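Local coordinates for protein ABC transporter (Thermotoga maritima, PDB 1JI0) that binds ATP and, as an ABC transporter component, probably hydrolyses it to power branched-chain amino acid transport, at residues M1-H13 against I22-I34. Sequence-based numbering, arbitrary orientation.
Sequences MVSDIVLEVQSLH and IKGIDLKVPRGQI. Residue 2 of segment 1-13 comes from a tag, linker or insertion.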
HETATM    1  N   MSE A   1      19.957   5.898   7.900  1.00 26.12           N
HETATM    2  CA  MSE A   1      20.217   6.301   6.488  1.00 26.10           C
HETATM    3  C   MSE A   1      18.923   6.697   5.816  1.00 24.75           C
HETATM    4  O   MSE A   1      17.852   6.244   6.198  1.00 25.87           O
HETATM    5  CB  MSE A   1      20.836   5.155   5.688  1.00 26.04           C
HETATM    6  CG  MSE A   1      22.306   4.906   5.913  1.00 28.31           C
HETATM    7 SE   MSE A   1      22.877   3.394   4.817  1.00 29.39          SE
HETATM    8  CE  MSE A   1      21.852   1.995   5.704  1.00 30.34           C
ATOM      9  N   VAL A   2      19.032   7.547   4.806  1.00 24.30           N
ATOM     10  CA  VAL A   2      17.870   7.999   4.052  1.00 23.94           C
ATOM     11  C   VAL A   2      18.274   7.889   2.590  1.00 23.34           C
ATOM     12  O   VAL A   2      19.265   8.480   2.175  1.00 20.68           O
ATOM     13  CB  VAL A   2      17.524   9.464   4.382  1.00 23.99           C
ATOM     14  CG1 VAL A   2      16.216   9.866   3.700  1.00 24.21           C
ATOM     15  CG2 VAL A   2      17.410   9.635   5.886  1.00 25.50           C
ATOM     16  N   SER A   3      17.514   7.128   1.813  1.00 22.15           N
ATOM     17  CA  SER A   3      17.839   6.949   0.407  1.00 22.69           C
ATOM     18  C   SER A   3      16.814   7.522  -0.556  1.00 22.46           C
ATOM     19  O   SER A   3      15.654   7.718  -0.203  1.00 23.41           O
ATOM     20  CB  SER A   3      18.002   5.463   0.115  1.00 19.44           C
ATOM     21  OG  SER A   3      18.223   5.243  -1.261  1.00 19.18           O
ATOM     22  N   ASP A   4      17.258   7.793  -1.779  1.00 23.69           N
ATOM     23  CA  ASP A   4      16.361   8.281  -2.816  1.00 25.02           C
ATOM     24  C   ASP A   4      15.460   7.103  -3.217  1.00 24.90           C
ATOM     25  O   ASP A   4      14.410   7.287  -3.826  1.00 24.54           O
ATOM     26  CB  ASP A   4      17.158   8.755  -4.025  1.00 30.30           C
ATOM     27  CG  ASP A   4      16.273   9.056  -5.213  1.00 34.65           C
ATOM     28  OD1 ASP A   4      15.387   9.927  -5.084  1.00 38.67           O
ATOM     29  OD2 ASP A   4      16.458   8.414  -6.271  1.00 38.05           O
ATOM     30  N   ILE A   5      15.901   5.889  -2.887  1.00 23.21           N
ATOM     31  CA  ILE A   5      15.129   4.672  -3.162  1.00 23.39           C
ATOM     32  C   ILE A   5      14.731   4.193  -1.774  1.00 22.72           C
ATOM     33  O   ILE A   5      15.548   3.602  -1.067  1.00 21.97           O
ATOM     34  CB  ILE A   5      15.991   3.573  -3.862  1.00 24.88           C
ATOM     35  CG1 ILE A   5      16.431   4.051  -5.253  1.00 22.28           C
ATOM     36  CG2 ILE A   5      15.185   2.266  -3.994  1.00 23.05           C
ATOM     37  CD1 ILE A   5      15.253   4.398  -6.190  1.00 25.15           C
ATOM     38  N   VAL A   6      13.493   4.468  -1.370  1.00 22.11           N
ATOM     39  CA  VAL A   6      13.045   4.072  -0.038  1.00 22.35           C
ATOM     40  C   VAL A   6      12.974   2.565   0.147  1.00 22.29           C
ATOM     41  O   VAL A   6      13.228   2.055   1.238  1.00 22.01           O
ATOM     42  CB  VAL A   6      11.665   4.681   0.316  1.00 23.27           C
ATOM     43  CG1 VAL A   6      11.729   6.192   0.223  1.00 21.86           C
ATOM     44  CG2 VAL A   6      10.594   4.129  -0.611  1.00 26.55           C
ATOM     45  N   LEU A   7      12.640   1.847  -0.917  1.00 22.61           N
ATOM     46  CA  LEU A   7      12.553   0.400  -0.828  1.00 23.71           C
ATOM     47  C   LEU A   7      13.065  -0.248  -2.095  1.00 23.95           C
ATOM     48  O   LEU A   7      12.658   0.122  -3.202  1.00 23.94           O
ATOM     49  CB  LEU A   7      11.106  -0.045  -0.599  1.00 24.41           C
ATOM     50  CG  LEU A   7      10.955  -1.558  -0.398  1.00 25.82           C
ATOM     51  CD1 LEU A   7      11.302  -1.918   1.052  1.00 28.26           C
ATOM     52  CD2 LEU A   7       9.529  -1.971  -0.717  1.00 27.27           C
ATOM     53  N   GLU A   8      13.974  -1.199  -1.931  1.00 23.47           N
ATOM     54  CA  GLU A   8      14.504  -1.930  -3.071  1.00 25.39           C
ATOM     55  C   GLU A   8      14.452  -3.423  -2.779  1.00 25.78           C
ATOM     56  O   GLU A   8      14.932  -3.884  -1.742  1.00 27.56           O
ATOM     57  CB  GLU A   8      15.945  -1.527  -3.387  1.00 25.22           C
ATOM     58  CG  GLU A   8      16.474  -2.222  -4.641  1.00 28.78           C
ATOM     59  CD  GLU A   8      17.906  -1.859  -4.977  1.00 32.67           C
ATOM     60  OE1 GLU A   8      18.533  -1.109  -4.199  1.00 34.37           O
ATOM     61  OE2 GLU A   8      18.406  -2.330  -6.022  1.00 33.64           O
ATOM     62  N   VAL A   9      13.848  -4.172  -3.690  1.00 24.52           N
ATOM     63  CA  VAL A   9      13.746  -5.619  -3.551  1.00 23.87           C
ATOM     64  C   VAL A   9      14.697  -6.180  -4.594  1.00 24.42           C
ATOM     65  O   VAL A   9      14.627  -5.794  -5.754  1.00 24.96           O
ATOM     66  CB  VAL A   9      12.294  -6.114  -3.839  1.00 24.64           C
ATOM     67  CG1 VAL A   9      12.232  -7.637  -3.793  1.00 24.25           C
ATOM     68  CG2 VAL A   9      11.330  -5.526  -2.817  1.00 22.61           C
ATOM     69  N   GLN A  10      15.605  -7.064  -4.186  1.00 26.38           N
ATOM     70  CA  GLN A  10      16.550  -7.648  -5.133  1.00 27.40           C
ATOM     71  C   GLN A  10      16.381  -9.160  -5.231  1.00 28.18           C
ATOM     72  O   GLN A  10      16.421  -9.856  -4.219  1.00 27.53           O
ATOM     73  CB  GLN A  10      17.994  -7.339  -4.719  1.00 29.56           C
ATOM     74  CG  GLN A  10      18.266  -5.879  -4.403  1.00 30.05           C
ATOM     75  CD  GLN A  10      19.731  -5.617  -4.105  1.00 32.21           C
ATOM     76  OE1 GLN A  10      20.398  -6.416  -3.442  1.00 30.95           O
ATOM     77  NE2 GLN A  10      20.238  -4.487  -4.587  1.00 31.26           N
ATOM     78  N   SER A  11      16.196  -9.651  -6.454  1.00 28.60           N
ATOM     79  CA  SER A  11      16.036 -11.080  -6.727  1.00 30.51           C
ATOM     80  C   SER A  11      15.316 -11.825  -5.605  1.00 29.96           C
ATOM     81  O   SER A  11      15.812 -12.833  -5.102  1.00 29.73           O
ATOM     82  CB  SER A  11      17.411 -11.716  -6.962  1.00 31.83           C
ATOM     83  OG  SER A  11      18.108 -11.048  -8.005  1.00 33.86           O
ATOM     84  N   LEU A  12      14.149 -11.317  -5.221  1.00 29.33           N
ATOM     85  CA  LEU A  12      13.358 -11.905  -4.151  1.00 29.88           C
ATOM     86  C   LEU A  12      12.712 -13.223  -4.548  1.00 29.16           C
ATOM     87  O   LEU A  12      12.118 -13.338  -5.619  1.00 28.33           O
ATOM     88  CB  LEU A  12      12.264 -10.930  -3.705  1.00 29.42           C
ATOM     89  CG  LEU A  12      11.204 -11.458  -2.727  1.00 30.40           C
ATOM     90  CD1 LEU A  12      11.857 -11.861  -1.418  1.00 30.29           C
ATOM     91  CD2 LEU A  12      10.140 -10.397  -2.488  1.00 29.32           C
ATOM     92  N   HIS A  13      12.845 -14.214  -3.669  1.00 29.56           N
ATOM     93  CA  HIS A  13      12.256 -15.536  -3.869  1.00 29.55           C
ATOM     94  C   HIS A  13      11.449 -15.855  -2.627  1.00 29.50           C
ATOM     95  O   HIS A  13      11.925 -15.668  -1.509  1.00 30.02           O
ATOM     96  CB  HIS A  13      13.339 -16.604  -4.057  1.00 29.69           C
ATOM     97  CG  HIS A  13      13.806 -16.743  -5.469  1.00 29.18           C
ATOM     98  ND1 HIS A  13      13.166 -17.546  -6.388  1.00 29.38           N
ATOM     99  CD2 HIS A  13      14.816 -16.139  -6.137  1.00 28.60           C
ATOM    100  CE1 HIS A  13      13.762 -17.430  -7.562  1.00 28.54           C
ATOM    101  NE2 HIS A  13      14.766 -16.581  -7.436  1.00 29.69           N
ATOM    102  N   ILE A  22       6.977 -16.328  -5.268  1.00 29.68           N
ATOM    103  CA  ILE A  22       7.745 -15.277  -5.926  1.00 27.54           C
ATOM    104  C   ILE A  22       9.038 -15.893  -6.431  1.00 27.76           C
ATOM    105  O   ILE A  22       9.783 -16.490  -5.661  1.00 27.00           O
ATOM    106  CB  ILE A  22       8.063 -14.125  -4.957  1.00 28.03           C
ATOM    107  CG1 ILE A  22       6.776 -13.609  -4.308  1.00 25.98           C
ATOM    108  CG2 ILE A  22       8.750 -13.000  -5.708  1.00 26.68           C
ATOM    109  CD1 ILE A  22       5.750 -13.075  -5.301  1.00 28.35           C
ATOM    110  N   LYS A  23       9.306 -15.745  -7.723  1.00 28.26           N
ATOM    111  CA  LYS A  23      10.496 -16.342  -8.313  1.00 30.58           C
ATOM    112  C   LYS A  23      11.605 -15.395  -8.762  1.00 29.60           C
ATOM    113  O   LYS A  23      11.947 -15.370  -9.937  1.00 29.88           O
ATOM    114  CB  LYS A  23      10.081 -17.212  -9.497  1.00 32.11           C
ATOM    115  CG  LYS A  23       8.892 -18.109  -9.194  1.00 35.11           C
ATOM    116  CD  LYS A  23       8.410 -18.810 -10.445  1.00 37.54           C
ATOM    117  CE  LYS A  23       7.199 -19.676 -10.158  1.00 37.80           C
ATOM    118  NZ  LYS A  23       6.685 -20.281 -11.409  1.00 39.29           N
ATOM    119  N   GLY A  24      12.166 -14.633  -7.828  1.00 30.39           N
ATOM    120  CA  GLY A  24      13.260 -13.725  -8.149  1.00 31.04           C
ATOM    121  C   GLY A  24      12.882 -12.403  -8.793  1.00 30.21           C
ATOM    122  O   GLY A  24      13.290 -12.117  -9.915  1.00 32.82           O
ATOM    123  N   ILE A  25      12.114 -11.583  -8.093  1.00 29.07           N
ATOM    124  CA  ILE A  25      11.707 -10.300  -8.649  1.00 27.61           C
ATOM    125  C   ILE A  25      12.561  -9.153  -8.113  1.00 27.62           C
ATOM    126  O   ILE A  25      13.151  -9.262  -7.037  1.00 25.98           O
ATOM    127  CB  ILE A  25      10.231  -9.994  -8.321  1.00 27.31           C
ATOM    128  CG1 ILE A  25      10.045  -9.943  -6.802  1.00 24.32           C
ATOM    129  CG2 ILE A  25       9.319 -11.055  -8.959  1.00 26.10           C
ATOM    130  CD1 ILE A  25       8.726  -9.373  -6.379  1.00 22.81           C
ATOM    131  N   ASP A  26      12.624  -8.065  -8.883  1.00 27.45           N
ATOM    132  CA  ASP A  26      13.368  -6.861  -8.500  1.00 27.21           C
ATOM    133  C   ASP A  26      12.385  -5.692  -8.571  1.00 25.76           C
ATOM    134  O   ASP A  26      11.598  -5.609  -9.507  1.00 26.38           O
ATOM    135  CB  ASP A  26      14.515  -6.592  -9.477  1.00 29.35           C
ATOM    136  CG  ASP A  26      15.502  -7.745  -9.562  1.00 32.93           C
ATOM    137  OD1 ASP A  26      16.173  -8.049  -8.552  1.00 32.51           O
ATOM    138  OD2 ASP A  26      15.601  -8.347 -10.653  1.00 35.67           O
ATOM    139  N   LEU A  27      12.429  -4.801  -7.587  1.00 25.84           N
ATOM    140  CA  LEU A  27      11.547  -3.635  -7.559  1.00 24.90           C
ATOM    141  C   LEU A  27      12.232  -2.500  -6.832  1.00 23.66           C
ATOM    142  O   LEU A  27      13.039  -2.733  -5.940  1.00 24.00           O
ATOM    143  CB  LEU A  27      10.268  -3.902  -6.765  1.00 26.75           C
ATOM    144  CG  LEU A  27       9.352  -5.102  -6.913  1.00 27.42           C
ATOM    145  CD1 LEU A  27       8.453  -5.151  -5.674  1.00 26.31           C
ATOM    146  CD2 LEU A  27       8.534  -4.993  -8.185  1.00 28.91           C
ATOM    147  N   LYS A  28      11.879  -1.271  -7.194  1.00 22.54           N
ATOM    148  CA  LYS A  28      12.413  -0.092  -6.524  1.00 21.02           C
ATOM    149  C   LYS A  28      11.259   0.871  -6.336  1.00 20.92           C
ATOM    150  O   LYS A  28      10.426   1.027  -7.226  1.00 21.15           O
ATOM    151  CB  LYS A  28      13.512   0.568  -7.358  1.00 22.90           C
ATOM    152  CG  LYS A  28      14.789  -0.243  -7.426  1.00 25.17           C
ATOM    153  CD  LYS A  28      15.909   0.558  -8.071  1.00 28.60           C
ATOM    154  CE  LYS A  28      17.146  -0.296  -8.271  1.00 30.77           C
ATOM    155  NZ  LYS A  28      18.203   0.469  -8.994  1.00 33.24           N
ATOM    156  N   VAL A  29      11.183   1.486  -5.163  1.00 19.35           N
ATOM    157  CA  VAL A  29      10.129   2.459  -4.883  1.00 18.29           C
ATOM    158  C   VAL A  29      10.855   3.755  -4.515  1.00 19.68           C
ATOM    159  O   VAL A  29      11.327   3.908  -3.389  1.00 18.61           O
ATOM    160  CB  VAL A  29       9.238   2.002  -3.700  1.00 19.04           C
ATOM    161  CG1 VAL A  29       8.068   2.955  -3.536  1.00 16.65           C
ATOM    162  CG2 VAL A  29       8.733   0.567  -3.948  1.00 15.24           C
ATOM    163  N   PRO A  30      10.976   4.692  -5.477  1.00 20.00           N
ATOM    164  CA  PRO A  30      11.660   5.973  -5.247  1.00 21.08           C
ATOM    165  C   PRO A  30      10.918   6.884  -4.278  1.00 21.13           C
ATOM    166  O   PRO A  30       9.684   6.882  -4.226  1.00 18.02           O
ATOM    167  CB  PRO A  30      11.749   6.589  -6.653  1.00 20.95           C
ATOM    168  CG  PRO A  30      11.671   5.371  -7.583  1.00 20.58           C
ATOM    169  CD  PRO A  30      10.607   4.545  -6.897  1.00 19.60           C
ATOM    170  N   ARG A  31      11.687   7.672  -3.530  1.00 21.96           N
ATOM    171  CA  ARG A  31      11.142   8.602  -2.554  1.00 21.56           C
ATOM    172  C   ARG A  31      10.148   9.551  -3.211  1.00 21.80           C
ATOM    173  O   ARG A  31      10.417  10.087  -4.286  1.00 23.19           O
ATOM    174  CB  ARG A  31      12.279   9.410  -1.908  1.00 21.53           C
ATOM    175  CG  ARG A  31      11.822  10.513  -0.933  1.00 21.94           C
ATOM    176  CD  ARG A  31      13.000  11.018  -0.104  1.00 23.51           C
ATOM    177  NE  ARG A  31      13.618   9.906   0.620  1.00 25.72           N
ATOM    178  CZ  ARG A  31      13.115   9.348   1.721  1.00 26.43           C
ATOM    179  NH1 ARG A  31      11.990   9.805   2.247  1.00 25.38           N
ATOM    180  NH2 ARG A  31      13.709   8.294   2.270  1.00 24.45           N
ATOM    181  N   GLY A  32       9.001   9.742  -2.562  1.00 20.70           N
ATOM    182  CA  GLY A  32       7.983  10.652  -3.066  1.00 19.66           C
ATOM    183  C   GLY A  32       7.140  10.164  -4.227  1.00 21.20           C
ATOM    184  O   GLY A  32       6.308  10.910  -4.738  1.00 20.03           O
ATOM    185  N   GLN A  33       7.335   8.921  -4.654  1.00 19.17           N
ATOM    186  CA  GLN A  33       6.555   8.405  -5.772  1.00 20.45           C
ATOM    187  C   GLN A  33       5.509   7.382  -5.361  1.00 20.65           C
ATOM    188  O   GLN A  33       5.502   6.889  -4.230  1.00 22.46           O
ATOM    189  CB  GLN A  33       7.479   7.754  -6.813  1.00 19.40           C
ATOM    190  CG  GLN A  33       8.347   8.727  -7.593  1.00 21.85           C
ATOM    191  CD  GLN A  33       9.156   8.031  -8.673  1.00 21.93           C
ATOM    192  OE1 GLN A  33       8.792   6.951  -9.130  1.00 21.51           O
ATOM    193  NE2 GLN A  33      10.251   8.651  -9.092  1.00 24.51           N
ATOM    194  N   ILE A  34       4.607   7.085  -6.287  1.00 20.18           N
ATOM    195  CA  ILE A  34       3.596   6.063  -6.071  1.00 18.94           C
ATOM    196  C   ILE A  34       3.998   4.982  -7.055  1.00 19.36           C
ATOM    197  O   ILE A  34       4.037   5.219  -8.265  1.00 20.24           O
ATOM    198  CB  ILE A  34       2.174   6.542  -6.436  1.00 18.61           C
ATOM    199  CG1 ILE A  34       1.657   7.527  -5.389  1.00 15.25           C
ATOM    200  CG2 ILE A  34       1.240   5.328  -6.554  1.00 18.03           C
ATOM    201  CD1 ILE A  34       0.376   8.261  -5.822  1.00 17.60           C
TER
HETATM  202  O   HOH W   1      12.797  10.233  -5.918  1.00 43.37           O
HETATM  203  O   HOH W   2      17.347 -10.491 -10.596  1.00 52.29           O
HETATM  204  O   HOH W   3      19.274  -8.051  -8.198  1.00 58.15           O
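Val2, a residue inserted into the natural sequence, lays CG1 over one face of the Arg31 guanidinium, while Val6 CG1 lies over the opposite face, toward its rim. Between them Ser3 O lies near the guanidinium plane and is gripped side-on by two nitrogens, Arg31 NE at 3.1 Å and Arg31 NH2 at 3.2 Å. Asp4 O accepts a hydrogen bond from the backbone N of Arg31, and a water links Asp4 OD1 to Arg31 O. From here segments 1-13 and 22-34 illustrate how an antiparallel ladder absorbs irregularities. Ile5 lies alongside Pro30, CD1 to CG; next, Val6 and Leu7 both face Val29 in a classic beta bulge. Regular pairing follows, Leu7 lying beside Val29 on the buried face. On the other face Glu8 runs alongside Lys28, its OE2 4.1 Å from Lys28 NZ, too far for a salt bridge. Val9 returns to the buried face beside Leu27, its N hydrogen-bonded to Leu27 O at 2.8 Å, and Gln10 NE2 donates a hydrogen bond to Glu8 OE2 from above the carboxylate plane. Ser11 breaks the ladder: its N gives a nearly straight bond (176°) to Asp26 OD1, 2.6 Å long, and two waters tie its OG to the same carboxylate. It shares Ile25 with Leu12 in a G1 bulge. With CG anti to the carbonyl carbon (chi1 -86°), the His13 ring lies over Gly24, whose CA makes a CH-pi contact 3.6 Å from the ring centroid, and His13 ND1 is hydrogen-bonded to His20 NE2. Replacing this ring by an alanine is likely to uncover Gly24 and leave His20 NE2 without its partner. Strand 60-65 pairs with the other edge of strand 5-16, extending the antiparallel sheet; beneath the buried face, Leu7 touches Ile52 of helix 45-52 and Leu193 of strand 192-196, and Ile22 rests on Thr47, an ATP-binding residue.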